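UDP-N-acetylenolpyruvoylglucosamine reductase (Listeria monocytogenes, PDB 3TX1) catalyses the NADPH-dependent, FAD-mediated reduction of UDP-N-acetylenolpyruvoylglucosamine to UDP-N-acetylmuramate, an early step in bacterial peptidoglycan synthesis. Local coordinates at residues A[182-187]-A[201-206]; A[250-255]-A[307-312]; A[25-30]-A[71-76]; A[229-232]-A[236-239]. All blocks are in the same frame, centred on the assembly; numbering follows the deposited sequence.

Contact 1 (A[182-187]-A[201-206]); sequences KKLKRS and KNYIVL. With FAD (flavin-adenine dinucleotide), chain B.
Tyr203 reaches out from just before strand 204-214 and meets Leu184 of strand 181-185: Leu184 CD1 approaches the ring obliquely, 3.9 Å from Tyr203 CE2. The ring takes this position because its CG stands beside the backbone N, opposite the carbonyl carbon (chi1 -65°). Lys182 adds its aliphatic part. With CG opposite the backbone N (chi1 -174°) its chain runs straight as far as CE, so that a methylene, CD, passes 4.0 Å from Tyr203 OH, and the bend comes only at the ammonium end. On one face of the ring sits Lys201 CB, 3.5 Å above the plane and displaced toward the rim. The two segments share no hydrogen bond, since strand 169-175 runs between their strands and Val174 from it also touches Tyr203. Two residues on, Val205 reads the adenine of FAD with its backbone: N donates to N1A over 3.0 Å, and FAD N6A donates to Val205 O over 3.1 Å at a nearly straight 171°. Val205 CG2 rests 3.6 Å from FAD N1A. This backbone pairing with the adenine edge belongs to the cofactor-binding sheet of the PCMH-type FAD domain.

Contact 2 (A[250-255]-A[307-312]); sequences PGHFAG and FDVELE. With SO4 (sulfate ion), chain F.
Van der Waals contacts join His252 and Ala254 to Val309 and Leu311, with no hydrogen bond between the two segments. His252 NE2 lies 4.2 Å from Val309 CG2, the imidazole meeting the methyl obliquely. Val309 has CG1 opposite its backbone N (chi1 -180°), which leaves CG2 beside that N and directed at the ring. Further along, Leu311 sends CD2 to 4.4 Å from Ala254 CA, so this branch rests on the backbone of the first helical turn. Leu257, one turn into helix 254-260, touches both His252 and Val309 and adds to the packing.

The polar contacts concern the helix start and a sulfate, probably taken up from the crystallisation liquor. Ala254 N donates weakly to SO4 O3 over 3.1 Å, and Gly255 N makes two weak bonds, to O4 and O2. Phe253, at the N-cap position, turns its ring edge to the ion. The amide dipoles at this end would be expected to favour an anion. Within the MurB C-terminal domain, the contact joins the N-terminus of helix 254-260 to the loop after helix 289-307; Ala254 lies about 5 Å, side chain to side chain, from Ser244, the predicted proton donor of the active site.

Contact 3 (A[25-30]-A[71-76]); sequences MNNLQT and VAYCHQ
One face of the Tyr73 ring receives Leu28 CD1, which stands 4.2 Å above the plane and is displaced toward the rim, while Met25 N lies at the ring edge, in plane with it. The edge contact is close to the hydroxyl, with Met25 N 2.7 Å from Tyr73 OH. Asn27 CB approaches the same oxygen at 3.9 Å, so the hydroxyl abuts both the first modelled residue and the turn leading into helix 28-31. The ring gets there because CG is placed opposite the backbone N (chi1 -179°), which carries it outward from helix 64-76 across to the N-terminal segment.

Within the N-terminal segment, Asn27 OD1 lies near the backbone N atoms of Met25 and Asn26. The bond from Met25 N is weak, and the one from Asn26 N is doubtful, since Asn26 is poorly ordered.

Leu28 is buried: besides Tyr73 it touches Ile37, Val57 and Val59, on strands 36-42 and 54-60. Cys74 of the other segment is packed on Val100 of strand 100-103. Here the N-terminal segment and helix 64-76 meet along the same mixed four-stranded sheet, an alpha/beta layer arrangement in the FAD-binding part of the MurB fold.

Contact 4 (A[229-232]-A[236-239]); sequences AARE and PLEY. With FAD (flavin-adenine dinucleotide), chain B.
FAD O4 is gripped by both terminal nitrogens of Arg231, which in turn packs its methylenes on Leu237. Arg231 NH1 donates to FAD O4 over 3.0 Å at 164°, and NH2 adds a weak bond to the same oxygen. NH2 also donates to FAD N5 over 3.3 Å, at 142°. The guanidinium thus presents its edge to the flavin, with FAD C4 in its plane, and the bonds to two flavin atoms restrict its rotation. Gln235 OE1, a few residues on, accepts a further hydrogen bond from NH2. A positive group placed here would probably stabilise negative charge building up near N5 and O4 when the flavin is reduced.

The arginine belongs to helix 217-234 of the MurB C-terminal domain, and it spans from that helix to the isoalloxazine ring of FAD, a cofactor whose other hydrogen-bond partners include Gly87, Ser88 and Asn89 of the FAD-binding domain. Its side chain is about 8 Å from those of Arg194 and Ser244, both predicted active-site residues.

Leu237, in the loop after the helix, braces the aliphatic part of the arginine: Leu237 CD2 is 4.0 Å from Arg231 CD, the two side chains crossing at about a right angle. Leu237 CD1 touches Glu232 CG as well, at 3.9 Å. Leu237 CD2 also comes within 4.1 Å of the flavin methyl C7M.

How the contacts relate
FAD ties contact 1 to contact 4: the first holds the adenine end and the second the flavin end, their centres about 32 Å apart on opposite sides of the chain's centre. Strand 204-214 of contact 1 leads directly into helix 217-234 of contact 4. Contact 2 lies in the same C-terminal domain as contact 4, with centres about 23 Å apart and nearest atoms about 11 Å apart; each comes near the predicted proton donor Ser244, Ala254 at about 5 Å and Arg231 at about 8 Å between side chains. Contact 3 is remote from that site. It comes within about 4 Å of contact 1, nearest atoms, without touching it, but its centre is about 43 Å from that of contact 2.

Contact 1 (A[182-187]-A[201-206])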
# COMPACT_ATOMS: atom_id res chain seq x y z
N LYS A 182 10.18 6.75 -17.48
CA LYS A 182 9.12 7.16 -18.35
C LYS A 182 8.36 8.17 -17.51
O LYS A 182 7.95 7.87 -16.39
CB LYS A 182 8.25 5.97 -18.78
CG LYS A 182 7.23 6.38 -19.81
CD LYS A 182 6.33 5.25 -20.28
CE LYS A 182 5.57 5.67 -21.53
NZ LYS A 182 6.52 5.88 -22.67
N LYS A 183 8.28 9.40 -18.03
CA LYS A 183 7.55 10.50 -17.40
C LYS A 183 6.12 10.49 -17.94
O LYS A 183 5.92 10.60 -19.15
CB LYS A 183 8.26 11.83 -17.65
CG LYS A 183 9.34 12.14 -16.61
CD LYS A 183 10.36 13.16 -17.10
CE LYS A 183 10.78 14.15 -16.00
NZ LYS A 183 11.27 13.55 -14.73
N LEU A 184 5.13 10.32 -17.07
CA LEU A 184 3.74 10.20 -17.54
C LEU A 184 2.88 11.42 -17.27
O LEU A 184 3.16 12.17 -16.35
CB LEU A 184 3.06 8.97 -16.93
CG LEU A 184 3.57 7.58 -17.30
CD1 LEU A 184 2.94 6.55 -16.38
CD2 LEU A 184 3.28 7.25 -18.75
N LYS A 185 1.83 11.59 -18.09
CA LYS A 185 0.86 12.67 -17.91
C LYS A 185 -0.54 12.09 -17.75
O LYS A 185 -0.78 10.91 -18.04
CB LYS A 185 0.84 13.67 -19.08
CG LYS A 185 2.19 14.26 -19.48
CD LYS A 185 2.93 14.93 -18.33
CE LYS A 185 4.36 15.22 -18.76
NZ LYS A 185 5.24 15.71 -17.65
N ARG A 186 -1.44 12.96 -17.28
CA ARG A 186 -2.84 12.66 -17.05
C ARG A 186 -3.41 11.61 -17.99
O ARG A 186 -3.86 10.55 -17.53
CB ARG A 186 -3.64 13.94 -17.19
CG ARG A 186 -3.69 14.83 -15.95
CD ARG A 186 -4.98 14.64 -15.15
NE ARG A 186 -4.97 15.55 -14.01
CZ ARG A 186 -5.95 15.67 -13.12
NH1 ARG A 186 -7.06 14.95 -13.23
NH2 ARG A 186 -5.80 16.52 -12.10
N SER A 187 -3.38 11.90 -19.29
CA SER A 187 -3.94 11.04 -20.35
C SER A 187 -3.56 9.58 -20.21
O SER A 187 -4.38 8.68 -20.40
CB SER A 187 -3.42 11.51 -21.70
OG SER A 187 -3.34 12.92 -21.74
N LYS A 201 0.54 -2.61 -16.95
CA LYS A 201 1.73 -1.91 -17.41
C LYS A 201 2.84 -2.01 -16.38
O LYS A 201 3.97 -1.64 -16.64
CB LYS A 201 1.46 -0.42 -17.64
CG LYS A 201 0.24 -0.19 -18.53
CD LYS A 201 0.23 1.12 -19.29
CE LYS A 201 -0.90 1.07 -20.31
NZ LYS A 201 -0.80 2.05 -21.43
N ASN A 202 2.51 -2.56 -15.21
CA ASN A 202 3.48 -2.82 -14.15
C ASN A 202 4.63 -1.83 -13.91
O ASN A 202 5.79 -2.22 -13.79
CB ASN A 202 4.06 -4.20 -14.45
CG ASN A 202 2.98 -5.20 -14.80
OD1 ASN A 202 1.79 -4.88 -14.77
ND2 ASN A 202 3.39 -6.41 -15.15
N TYR A 203 4.27 -0.54 -13.83
CA TYR A 203 5.25 0.52 -13.63
C TYR A 203 5.72 0.63 -12.20
O TYR A 203 4.94 0.41 -11.29
CB TYR A 203 4.66 1.85 -14.06
CG TYR A 203 4.36 1.96 -15.54
CD1 TYR A 203 5.24 1.46 -16.51
CD2 TYR A 203 3.22 2.62 -15.98
CE1 TYR A 203 4.97 1.60 -17.87
CE2 TYR A 203 2.95 2.76 -17.33
CZ TYR A 203 3.82 2.26 -18.27
OH TYR A 203 3.51 2.43 -19.61
N ILE A 204 7.01 0.92 -12.00
CA ILE A 204 7.55 1.19 -10.65
C ILE A 204 7.51 2.71 -10.48
O ILE A 204 8.23 3.44 -11.14
CB ILE A 204 9.00 0.68 -10.42
CG1 ILE A 204 9.09 -0.85 -10.39
CG2 ILE A 204 9.55 1.19 -9.08
CD1 ILE A 204 9.27 -1.51 -11.74
N VAL A 205 6.64 3.18 -9.62
CA VAL A 205 6.52 4.60 -9.43
C VAL A 205 7.73 5.12 -8.69
O VAL A 205 8.10 4.54 -7.67
CB VAL A 205 5.28 4.88 -8.57
CG1 VAL A 205 5.11 6.38 -8.26
CG2 VAL A 205 4.05 4.28 -9.25
N LEU A 206 8.34 6.19 -9.21
CA LEU A 206 9.44 6.88 -8.51
C LEU A 206 9.02 8.21 -7.83
O LEU A 206 9.49 8.52 -6.75
CB LEU A 206 10.62 7.10 -9.42
CG LEU A 206 11.26 5.81 -9.90
CD1 LEU A 206 12.30 6.12 -10.96
CD2 LEU A 206 11.89 5.05 -8.75
PA FAD B . 1.95 -1.92 -0.18
O1A FAD B . 3.39 -1.97 0.22
O2A FAD B . 0.91 -2.53 0.71
O5B FAD B . 1.77 -2.66 -1.58
C5B FAD B . 0.60 -2.21 -2.27
C4B FAD B . 0.66 -2.52 -3.75
O4B FAD B . 1.28 -1.46 -4.46
C3B FAD B . 1.41 -3.77 -4.14
O3B FAD B . 0.84 -4.21 -5.40
C2B FAD B . 2.81 -3.20 -4.39
O2B FAD B . 3.73 -3.96 -5.20
C1B FAD B . 2.45 -1.93 -5.11
N9A FAD B . 3.47 -0.92 -4.87
C8A FAD B . 3.91 -0.45 -3.70
N7A FAD B . 4.79 0.56 -3.93
C5A FAD B . 4.91 0.76 -5.26
C6A FAD B . 5.69 1.62 -6.19
N6A FAD B . 6.58 2.56 -5.78
N1A FAD B . 5.47 1.45 -7.51
C2A FAD B . 4.61 0.55 -7.99
N3A FAD B . 3.90 -0.28 -7.22
C4A FAD B . 4.01 -0.23 -5.87
N1 FAD B . -6.60 2.35 1.10
C2 FAD B . -7.47 3.25 0.59
O2 FAD B . -7.54 3.42 -0.63
N3 FAD B . -8.27 4.02 1.35
C4 FAD B . -8.32 3.95 2.67
O4 FAD B . -9.11 4.66 3.33
C4X FAD B . -7.40 2.99 3.29
N5 FAD B . -7.37 2.86 4.61
C5X FAD B . -6.55 2.00 5.23
C6 FAD B . -6.57 1.94 6.61
C7 FAD B . -5.73 1.09 7.28
C7M FAD B . -5.77 1.03 8.79
C8 FAD B . -4.80 0.27 6.47
C8M FAD B . -3.87 -0.69 7.12
C9 FAD B . -4.78 0.33 5.11
C9A FAD B . -5.64 1.17 4.44
N10 FAD B . -5.63 1.27 3.03
C10 FAD B . -6.51 2.19 2.42
C1' FAD B . -4.73 0.42 2.22
C2' FAD B . -3.40 1.09 1.97
O2' FAD B . -3.20 2.16 2.89
C3' FAD B . -3.34 1.68 0.57
O3' FAD B . -3.65 0.62 -0.33
C4' FAD B . -1.93 2.20 0.29
O4' FAD B . -1.94 3.19 -0.75
C5' FAD B . -0.93 1.10 0.01
O5' FAD B . 0.34 1.62 0.30
P FAD B . 1.63 0.73 0.52
O1P FAD B . 2.77 1.65 0.24
O2P FAD B . 1.45 0.14 1.87
O3P FAD B . 1.53 -0.42 -0.54

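Contact 2 (A[250-255]-A[307-312])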
# COMPACT_ATOMS: atom_id res chain seq x y z
N PRO A 250 -21.42 -6.52 -4.25
CA PRO A 250 -22.56 -5.77 -4.79
C PRO A 250 -23.62 -5.60 -3.71
O PRO A 250 -24.18 -6.58 -3.23
CB PRO A 250 -23.03 -6.65 -5.95
CG PRO A 250 -21.81 -7.38 -6.39
CD PRO A 250 -21.01 -7.63 -5.14
N GLY A 251 -23.89 -4.35 -3.33
CA GLY A 251 -24.98 -4.03 -2.43
C GLY A 251 -24.95 -4.65 -1.06
O GLY A 251 -25.97 -5.05 -0.51
N HIS A 252 -23.77 -4.73 -0.49
CA HIS A 252 -23.61 -5.30 0.81
C HIS A 252 -22.48 -4.61 1.38
O HIS A 252 -21.61 -4.13 0.66
CB HIS A 252 -23.21 -6.74 0.68
CG HIS A 252 -24.35 -7.69 0.80
ND1 HIS A 252 -25.13 -7.74 1.86
CD2 HIS A 252 -24.79 -8.67 -0.06
CE1 HIS A 252 -26.04 -8.70 1.69
NE2 HIS A 252 -25.83 -9.26 0.52
N PHE A 253 -22.40 -4.56 2.69
CA PHE A 253 -21.15 -4.08 3.25
C PHE A 253 -20.34 -5.27 3.68
O PHE A 253 -20.89 -6.24 4.20
CB PHE A 253 -21.39 -3.05 4.35
CG PHE A 253 -21.62 -1.69 3.80
CD1 PHE A 253 -22.89 -1.28 3.44
CD2 PHE A 253 -20.55 -0.85 3.56
CE1 PHE A 253 -23.09 -0.04 2.87
CE2 PHE A 253 -20.75 0.40 2.99
CZ PHE A 253 -22.02 0.80 2.64
N ALA A 254 -19.04 -5.26 3.39
CA ALA A 254 -18.18 -6.34 3.84
C ALA A 254 -18.35 -6.54 5.35
O ALA A 254 -18.78 -7.61 5.82
CB ALA A 254 -16.74 -5.99 3.55
N GLY A 255 -18.08 -5.48 6.10
CA GLY A 255 -18.17 -5.52 7.55
C GLY A 255 -19.47 -6.07 8.05
O GLY A 255 -19.49 -6.87 8.99
N PHE A 307 -24.74 -16.80 3.58
CA PHE A 307 -25.40 -15.86 2.66
C PHE A 307 -25.14 -16.08 1.17
O PHE A 307 -25.69 -15.40 0.33
CB PHE A 307 -25.03 -14.41 3.02
CG PHE A 307 -25.38 -14.02 4.43
CD1 PHE A 307 -24.38 -13.91 5.41
CD2 PHE A 307 -26.71 -13.80 4.81
CE1 PHE A 307 -24.70 -13.58 6.72
CE2 PHE A 307 -27.03 -13.46 6.12
CZ PHE A 307 -26.02 -13.35 7.08
N ASP A 308 -24.27 -17.02 0.85
CA ASP A 308 -23.93 -17.27 -0.55
C ASP A 308 -23.34 -16.05 -1.23
O ASP A 308 -23.72 -15.73 -2.37
CB ASP A 308 -25.14 -17.72 -1.36
CG ASP A 308 -24.77 -18.07 -2.81
OD1 ASP A 308 -23.59 -18.45 -3.06
OD2 ASP A 308 -25.65 -17.95 -3.69
N VAL A 309 -22.42 -15.38 -0.56
CA VAL A 309 -21.81 -14.21 -1.13
C VAL A 309 -20.31 -14.44 -1.11
O VAL A 309 -19.78 -14.89 -0.10
CB VAL A 309 -22.17 -12.96 -0.31
CG1 VAL A 309 -21.53 -11.72 -0.91
CG2 VAL A 309 -23.67 -12.78 -0.18
N GLU A 310 -19.66 -14.14 -2.24
CA GLU A 310 -18.20 -14.27 -2.43
C GLU A 310 -17.44 -13.05 -1.95
O GLU A 310 -17.44 -12.02 -2.62
CB GLU A 310 -17.87 -14.40 -3.91
CG GLU A 310 -18.28 -15.69 -4.57
CD GLU A 310 -17.42 -16.88 -4.19
OE1 GLU A 310 -17.26 -17.80 -5.06
OE2 GLU A 310 -16.91 -16.89 -3.04
N LEU A 311 -16.76 -13.16 -0.83
CA LEU A 311 -15.95 -12.02 -0.41
C LEU A 311 -14.62 -12.15 -1.09
O LEU A 311 -13.93 -13.15 -0.94
CB LEU A 311 -15.81 -11.95 1.11
CG LEU A 311 -17.04 -11.48 1.87
CD1 LEU A 311 -16.82 -11.68 3.35
CD2 LEU A 311 -17.36 -10.02 1.57
N GLU A 312 -14.26 -11.16 -1.88
CA GLU A 312 -12.99 -11.21 -2.57
C GLU A 312 -12.05 -10.25 -1.90
O GLU A 312 -12.46 -9.16 -1.47
CB GLU A 312 -13.21 -10.96 -4.05
CG GLU A 312 -14.13 -12.06 -4.55
CD GLU A 312 -14.49 -12.01 -6.03
OE1 GLU A 312 -14.26 -10.94 -6.68
OE2 GLU A 312 -15.02 -13.06 -6.51
S SO4 F . -17.31 -1.98 4.71
O1 SO4 F . -16.79 -0.60 4.61
O2 SO4 F . -18.31 -2.05 5.81
O3 SO4 F . -17.94 -2.40 3.44
O4 SO4 F . -16.19 -2.90 5.00

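Contact 3 (A[25-30]-A[71-76])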
# COMPACT_ATOMS: atom_id res chain seq x y z
N MET A 25 22.37 -12.81 -10.06
CA MET A 25 21.35 -13.76 -9.52
C MET A 25 21.59 -13.92 -8.00
O MET A 25 20.79 -13.46 -7.17
CB MET A 25 21.39 -15.06 -10.35
CG MET A 25 20.44 -16.19 -9.95
SD MET A 25 21.23 -17.55 -9.06
CE MET A 25 22.53 -18.02 -10.22
N ASN A 26 22.72 -14.55 -7.65
CA ASN A 26 23.19 -14.64 -6.26
C ASN A 26 24.24 -13.54 -6.17
O ASN A 26 24.58 -13.02 -5.10
CB ASN A 26 23.92 -15.98 -6.01
CG ASN A 26 23.03 -17.20 -6.19
OD1 ASN A 26 21.92 -17.25 -5.66
ND2 ASN A 26 23.54 -18.20 -6.90
N ASN A 27 24.68 -13.16 -7.37
CA ASN A 27 25.78 -12.27 -7.66
C ASN A 27 25.54 -10.76 -7.56
O ASN A 27 26.48 -9.98 -7.70
CB ASN A 27 26.23 -12.61 -9.09
CG ASN A 27 25.84 -14.04 -9.52
OD1 ASN A 27 24.86 -14.62 -9.02
ND2 ASN A 27 26.60 -14.58 -10.47
N LEU A 28 24.29 -10.35 -7.35
CA LEU A 28 23.93 -8.92 -7.33
C LEU A 28 24.75 -7.96 -6.46
O LEU A 28 25.13 -6.89 -6.92
CB LEU A 28 22.46 -8.74 -6.98
CG LEU A 28 21.99 -7.32 -6.69
CD1 LEU A 28 21.95 -6.45 -7.94
CD2 LEU A 28 20.62 -7.39 -6.06
N GLN A 29 24.98 -8.31 -5.20
CA GLN A 29 25.73 -7.41 -4.34
C GLN A 29 27.13 -7.07 -4.93
O GLN A 29 27.62 -5.92 -4.77
CB GLN A 29 25.74 -7.93 -2.89
CG GLN A 29 26.51 -7.09 -1.89
CD GLN A 29 26.30 -5.60 -2.07
OE1 GLN A 29 25.18 -5.10 -2.14
NE2 GLN A 29 27.41 -4.87 -2.15
N THR A 30 27.73 -8.03 -5.64
CA THR A 30 29.02 -7.84 -6.33
C THR A 30 28.94 -6.61 -7.25
O THR A 30 29.55 -5.57 -6.98
CB THR A 30 29.43 -9.07 -7.20
OG1 THR A 30 29.48 -10.25 -6.40
CG2 THR A 30 30.79 -8.84 -7.85
N VAL A 71 16.46 -2.87 -11.33
CA VAL A 71 15.33 -3.29 -12.14
C VAL A 71 15.80 -3.87 -13.44
O VAL A 71 15.31 -4.90 -13.88
CB VAL A 71 14.37 -2.13 -12.45
CG1 VAL A 71 13.41 -2.46 -13.59
CG2 VAL A 71 13.58 -1.78 -11.22
N ALA A 72 16.77 -3.22 -14.06
CA ALA A 72 17.29 -3.72 -15.33
C ALA A 72 17.99 -5.04 -15.12
O ALA A 72 17.75 -5.99 -15.86
CB ALA A 72 18.23 -2.72 -15.97
N TYR A 73 18.80 -5.12 -14.07
CA TYR A 73 19.56 -6.32 -13.78
C TYR A 73 18.65 -7.52 -13.60
O TYR A 73 18.91 -8.60 -14.17
CB TYR A 73 20.44 -6.13 -12.55
CG TYR A 73 21.28 -7.32 -12.20
CD1 TYR A 73 22.61 -7.40 -12.60
CD2 TYR A 73 20.76 -8.37 -11.49
CE1 TYR A 73 23.40 -8.51 -12.28
CE2 TYR A 73 21.51 -9.47 -11.16
CZ TYR A 73 22.83 -9.54 -11.56
OH TYR A 73 23.57 -10.67 -11.22
N CYS A 74 17.59 -7.34 -12.82
CA CYS A 74 16.63 -8.42 -12.55
C CYS A 74 15.86 -8.83 -13.78
O CYS A 74 15.59 -10.04 -13.97
CB CYS A 74 15.67 -8.04 -11.45
SG CYS A 74 16.51 -8.02 -9.86
N HIS A 75 15.49 -7.83 -14.58
CA HIS A 75 14.82 -8.09 -15.84
C HIS A 75 15.70 -8.95 -16.68
O HIS A 75 15.33 -10.07 -16.99
CB HIS A 75 14.51 -6.82 -16.59
CG HIS A 75 13.70 -7.04 -17.85
ND1 HIS A 75 12.37 -7.13 -17.85
CD2 HIS A 75 14.10 -7.18 -19.17
CE1 HIS A 75 11.92 -7.31 -19.10
NE2 HIS A 75 12.98 -7.34 -19.91
N GLN A 76 16.89 -8.47 -17.00
CA GLN A 76 17.83 -9.19 -17.90
C GLN A 76 18.20 -10.59 -17.48
O GLN A 76 18.49 -11.43 -18.33
CB GLN A 76 19.12 -8.40 -18.11
CG GLN A 76 18.90 -7.17 -18.96
CD GLN A 76 20.09 -6.23 -18.98
OE1 GLN A 76 19.92 -5.01 -19.00
NE2 GLN A 76 21.29 -6.78 -18.94

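Contact 4 (A[229-232]-A[236-239])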
# COMPACT_ATOMS: atom_id res chain seq x y z
N ALA A 229 -11.64 12.42 12.56
CA ALA A 229 -12.70 12.08 13.50
C ALA A 229 -13.45 10.87 12.99
O ALA A 229 -13.58 9.85 13.72
CB ALA A 229 -13.66 13.24 13.64
N ALA A 230 -13.89 10.97 11.73
CA ALA A 230 -14.65 9.89 11.09
C ALA A 230 -13.91 8.55 11.10
O ALA A 230 -14.43 7.56 11.59
CB ALA A 230 -15.04 10.27 9.68
N ARG A 231 -12.68 8.55 10.59
CA ARG A 231 -11.92 7.35 10.51
C ARG A 231 -11.64 6.80 11.89
O ARG A 231 -11.82 5.61 12.13
CB ARG A 231 -10.62 7.64 9.78
CG ARG A 231 -9.76 6.40 9.55
CD ARG A 231 -8.41 6.76 8.98
NE ARG A 231 -8.49 7.18 7.59
CZ ARG A 231 -8.57 6.35 6.54
NH1 ARG A 231 -8.60 6.83 5.31
NH2 ARG A 231 -8.60 5.03 6.72
N GLU A 232 -11.19 7.66 12.80
CA GLU A 232 -10.87 7.18 14.13
C GLU A 232 -12.04 6.52 14.80
O GLU A 232 -11.89 5.53 15.46
CB GLU A 232 -10.36 8.28 15.02
CG GLU A 232 -8.97 8.73 14.65
CD GLU A 232 -8.49 9.84 15.56
OE1 GLU A 232 -9.33 10.43 16.25
OE2 GLU A 232 -7.27 10.11 15.58
N PRO A 236 -9.76 0.48 13.64
CA PRO A 236 -8.75 0.19 14.65
C PRO A 236 -7.45 0.74 14.13
O PRO A 236 -6.79 0.10 13.32
CB PRO A 236 -8.67 -1.34 14.66
CG PRO A 236 -9.46 -1.84 13.52
CD PRO A 236 -10.07 -0.69 12.78
N LEU A 237 -7.08 1.95 14.52
CA LEU A 237 -5.82 2.48 14.02
C LEU A 237 -4.70 2.14 15.00
O LEU A 237 -3.51 2.19 14.64
CB LEU A 237 -5.91 3.98 13.78
CG LEU A 237 -6.99 4.54 12.85
CD1 LEU A 237 -6.84 6.07 12.78
CD2 LEU A 237 -7.05 3.87 11.46
N GLU A 238 -5.09 1.76 16.22
CA GLU A 238 -4.17 1.38 17.27
C GLU A 238 -3.43 0.07 16.92
O GLU A 238 -2.24 -0.07 17.22
CB GLU A 238 -4.88 1.29 18.64
CG GLU A 238 -6.12 0.38 18.75
CD GLU A 238 -7.46 1.00 18.28
OE1 GLU A 238 -8.50 0.59 18.84
OE2 GLU A 238 -7.50 1.91 17.39
N TYR A 239 -4.10 -0.86 16.25
CA TYR A 239 -3.50 -2.16 15.95
C TYR A 239 -2.89 -2.25 14.60
O TYR A 239 -3.39 -1.65 13.67
CB TYR A 239 -4.55 -3.26 15.99
CG TYR A 239 -5.08 -3.51 17.35
CD1 TYR A 239 -6.31 -3.02 17.71
CD2 TYR A 239 -4.31 -4.17 18.30
CE1 TYR A 239 -6.80 -3.20 18.98
CE2 TYR A 239 -4.79 -4.37 19.56
CZ TYR A 239 -6.04 -3.87 19.88
OH TYR A 239 -6.56 -4.02 21.14
PA FAD B . 1.95 -1.92 -0.18
O1A FAD B . 3.39 -1.97 0.22
O2A FAD B . 0.91 -2.53 0.71
O5B FAD B . 1.77 -2.66 -1.58
C5B FAD B . 0.60 -2.21 -2.27
C4B FAD B . 0.66 -2.52 -3.75
O4B FAD B . 1.28 -1.46 -4.46
C3B FAD B . 1.41 -3.77 -4.14
O3B FAD B . 0.84 -4.21 -5.40
C2B FAD B . 2.81 -3.20 -4.39
O2B FAD B . 3.73 -3.96 -5.20
C1B FAD B . 2.45 -1.93 -5.11
N9A FAD B . 3.47 -0.92 -4.87
C8A FAD B . 3.91 -0.45 -3.70
N7A FAD B . 4.79 0.56 -3.93
C5A FAD B . 4.91 0.76 -5.26
C6A FAD B . 5.69 1.62 -6.19
N6A FAD B . 6.58 2.56 -5.78
N1A FAD B . 5.47 1.45 -7.51
C2A FAD B . 4.61 0.55 -7.99
N3A FAD B . 3.90 -0.28 -7.22
C4A FAD B . 4.01 -0.23 -5.87
N1 FAD B . -6.60 2.35 1.10
C2 FAD B . -7.47 3.25 0.59
O2 FAD B . -7.54 3.42 -0.63
N3 FAD B . -8.27 4.02 1.35
C4 FAD B . -8.32 3.95 2.67
O4 FAD B . -9.11 4.66 3.33
C4X FAD B . -7.40 2.99 3.29
N5 FAD B . -7.37 2.86 4.61
C5X FAD B . -6.55 2.00 5.23
C6 FAD B . -6.57 1.94 6.61
C7 FAD B . -5.73 1.09 7.28
C7M FAD B . -5.77 1.03 8.79
C8 FAD B . -4.80 0.27 6.47
C8M FAD B . -3.87 -0.69 7.12
C9 FAD B . -4.78 0.33 5.11
C9A FAD B . -5.64 1.17 4.44
N10 FAD B . -5.63 1.27 3.03
C10 FAD B . -6.51 2.19 2.42
C1' FAD B . -4.73 0.42 2.22
C2' FAD B . -3.40 1.09 1.97
O2' FAD B . -3.20 2.16 2.89
C3' FAD B . -3.34 1.68 0.57
O3' FAD B . -3.65 0.62 -0.33
C4' FAD B . -1.93 2.20 0.29
O4' FAD B . -1.94 3.19 -0.75
C5' FAD B . -0.93 1.10 0.01
O5' FAD B . 0.34 1.62 0.30
P FAD B . 1.63 0.73 0.52
O1P FAD B . 2.77 1.65 0.24
O2P FAD B . 1.45 0.14 1.87
O3P FAD B . 1.53 -0.42 -0.54